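Local atomic coordinates of transcriptional regulator (Saccharomonospora viridis, PDB entry 4KWA), a protein that probably binds DNA as a TetR-family transcriptional regulator, the chain here comprising the helix-turn-helix region and the choline-binding C-terminal region. Residues A[6-11]-A[32-37]. Residues are numbered along the deposited sequence; the frame is centred on the assembly and turned at random.
Sequences RRRILE and SELGTS
Leu34 carries the apolar part of this contact, reaching helix 2-20 with both methyls. Leu34 CD1 settles against the backbone of helix 2-20, 3.8 Å from Ile9 CA and 3.9 Å from Arg8 O, and meets Ile9 CG1 at 4.2 Å, the two side chains crossing at roughly a right angle. The CA-CB bond of Leu34 points toward helix 2-20, and with CG anti to the carbonyl carbon (chi1 -65°) the branch continues that way, CD1 to the Ile9 side and CD2 to Arg8. Beyond the segments Leu34 also touches Thr12, while Ile9 packs on Ile41 and His44 of helix 38-44.

The second kind of contact is aliphatic-to-guanidinium. Arg8 and Leu34 run past each other in opposite directions, and a bend at chi3 (55°) brings the guanidinium over Leu34, with Leu34 CD2 against one face, 3.9 Å from Arg8 CZ and 3.5 Å from Arg8 NH1. Arg8 NH1 also comes to 3.5 Å from Leu34 O at the end of helix 27-34, where Gly35 leaves helical geometry with positive phi.

The contact joins the first helix of the TetR-type DNA-binding domain to the predicted helix-turn-helix. With 185 Å² buried in all, the chemistry implies a small, mainly apolar junction, with Arg8 and Leu34 partly exposed and Ile9 buried.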
loop_
_atom_site.group_PDB
_atom_site.type_symbol
_atom_site.label_atom_id
_atom_site.label_comp_id
_atom_site.label_asym_id
_atom_site.label_seq_id
_atom_site.Cartn_x
_atom_site.Cartn_y
_atom_site.Cartn_z
ATOM N N ARG A 6 -27.556 -6.619 12.063
ATOM C CA ARG A 6 -26.312 -6.887 11.300
ATOM C C ARG A 6 -25.680 -5.661 10.642
ATOM O O ARG A 6 -24.443 -5.419 10.702
ATOM C CB ARG A 6 -26.544 -7.953 10.191
ATOM C CG ARG A 6 -26.644 -9.397 10.638
ATOM C CD ARG A 6 -26.836 -10.365 9.452
ATOM N NE ARG A 6 -25.580 -10.703 8.813
ATOM C CZ ARG A 6 -25.012 -10.061 7.786
ATOM N NH1 ARG A 6 -23.817 -10.459 7.391
ATOM N NH2 ARG A 6 -25.586 -9.016 7.172
ATOM N N ARG A 7 -26.481 -4.904 9.908
ATOM C CA ARG A 7 -25.981 -3.737 9.248
ATOM C C ARG A 7 -25.341 -2.736 10.220
ATOM O O ARG A 7 -24.318 -2.149 9.947
ATOM C CB ARG A 7 -27.188 -3.051 8.590
ATOM C CG ARG A 7 -26.834 -1.914 7.672
ATOM C CD ARG A 7 -28.041 -1.081 7.303
ATOM N NE ARG A 7 -28.569 -0.347 8.472
ATOM C CZ ARG A 7 -28.006 0.762 8.974
ATOM N NH1 ARG A 7 -26.845 1.231 8.463
ATOM N NH2 ARG A 7 -28.555 1.363 10.038
ATOM N N ARG A 8 -26.012 -2.513 11.360
ATOM C CA ARG A 8 -25.519 -1.573 12.367
ATOM C C ARG A 8 -24.184 -2.033 12.957
ATOM O O ARG A 8 -23.268 -1.246 13.064
ATOM C CB ARG A 8 -26.590 -1.228 13.418
ATOM C CG ARG A 8 -27.433 -0.008 12.964
ATOM C CD ARG A 8 -28.627 0.419 13.838
ATOM N NE ARG A 8 -28.278 0.681 15.239
ATOM C CZ ARG A 8 -28.456 -0.175 16.253
ATOM N NH1 ARG A 8 -28.049 0.163 17.503
ATOM N NH2 ARG A 8 -29.038 -1.369 16.036
ATOM N N ILE A 9 -24.097 -3.326 13.253
ATOM C CA ILE A 9 -22.829 -3.870 13.718
ATOM C C ILE A 9 -21.747 -3.629 12.711
ATOM O O ILE A 9 -20.632 -3.185 13.049
ATOM C CB ILE A 9 -22.929 -5.385 13.993
ATOM C CG1 ILE A 9 -23.834 -5.694 15.172
ATOM C CG2 ILE A 9 -21.549 -5.962 14.266
ATOM C CD1 ILE A 9 -24.206 -7.163 15.335
ATOM N N LEU A 10 -22.031 -3.935 11.444
ATOM C CA LEU A 10 -21.033 -3.748 10.386
ATOM C C LEU A 10 -20.644 -2.350 10.127
ATOM O O LEU A 10 -19.481 -2.057 9.921
ATOM C CB LEU A 10 -21.500 -4.411 9.086
ATOM C CG LEU A 10 -21.609 -5.914 9.155
ATOM C CD1 LEU A 10 -22.178 -6.372 7.834
ATOM C CD2 LEU A 10 -20.302 -6.586 9.451
ATOM N N GLU A 11 -21.607 -1.456 10.179
ATOM C CA GLU A 11 -21.294 -0.020 9.982
ATOM C C GLU A 11 -20.402 0.523 11.079
ATOM O O GLU A 11 -19.407 1.215 10.796
ATOM C CB GLU A 11 -22.569 0.782 9.915
ATOM C CG GLU A 11 -22.312 2.175 9.379
ATOM C CD GLU A 11 -23.587 2.836 8.843
ATOM O OE1 GLU A 11 -24.658 2.184 8.886
ATOM O OE2 GLU A 11 -23.510 3.979 8.323
ATOM N N SER A 32 -20.472 -1.496 23.014
ATOM C CA SER A 32 -20.656 -0.232 23.767
ATOM C C SER A 32 -21.192 0.891 22.900
ATOM O O SER A 32 -22.012 1.739 23.311
ATOM C CB SER A 32 -19.309 0.271 24.313
ATOM O OG SER A 32 -18.990 -0.496 25.442
ATOM N N GLU A 33 -20.662 0.974 21.728
ATOM C CA GLU A 33 -21.045 2.017 20.811
ATOM C C GLU A 33 -22.483 1.904 20.408
ATOM O O GLU A 33 -23.170 2.914 20.163
ATOM C CB GLU A 33 -20.174 1.868 19.598
ATOM C CG GLU A 33 -20.481 2.788 18.449
ATOM C CD GLU A 33 -19.427 3.768 18.155
ATOM O OE1 GLU A 33 -19.601 4.328 17.053
ATOM O OE2 GLU A 33 -18.484 3.956 18.973
ATOM N N LEU A 34 -22.940 0.689 20.221
ATOM C CA LEU A 34 -24.363 0.403 19.836
ATOM C C LEU A 34 -25.365 0.028 20.915
ATOM O O LEU A 34 -26.558 0.007 20.648
ATOM C CB LEU A 34 -24.377 -0.756 18.844
ATOM C CG LEU A 34 -23.744 -0.546 17.506
ATOM C CD1 LEU A 34 -23.527 -1.902 16.913
ATOM C CD2 LEU A 34 -24.622 0.306 16.624
ATOM N N GLY A 35 -24.927 -0.308 22.123
ATOM C CA GLY A 35 -25.848 -0.672 23.232
ATOM C C GLY A 35 -26.303 -2.107 23.100
ATOM O O GLY A 35 -27.423 -2.469 23.393
ATOM N N THR A 36 -25.439 -2.968 22.625
ATOM C CA THR A 36 -25.875 -4.364 22.482
ATOM C C THR A 36 -24.996 -5.189 23.395
ATOM O O THR A 36 -24.262 -4.632 24.227
ATOM C CB THR A 36 -25.829 -4.820 21.021
ATOM O OG1 THR A 36 -26.368 -3.789 20.200
ATOM C CG2 THR A 36 -26.664 -6.094 20.808
ATOM N N SER A 37 -25.128 -6.507 23.302
ATOM C CA SER A 37 -24.331 -7.387 24.107
ATOM C C SER A 37 -23.246 -7.981 23.247
ATOM O O SER A 37 -23.285 -8.007 21.978
ATOM C CB SER A 37 -25.213 -8.481 24.723
ATOM O OG SER A 37 -25.937 -9.186 23.705
#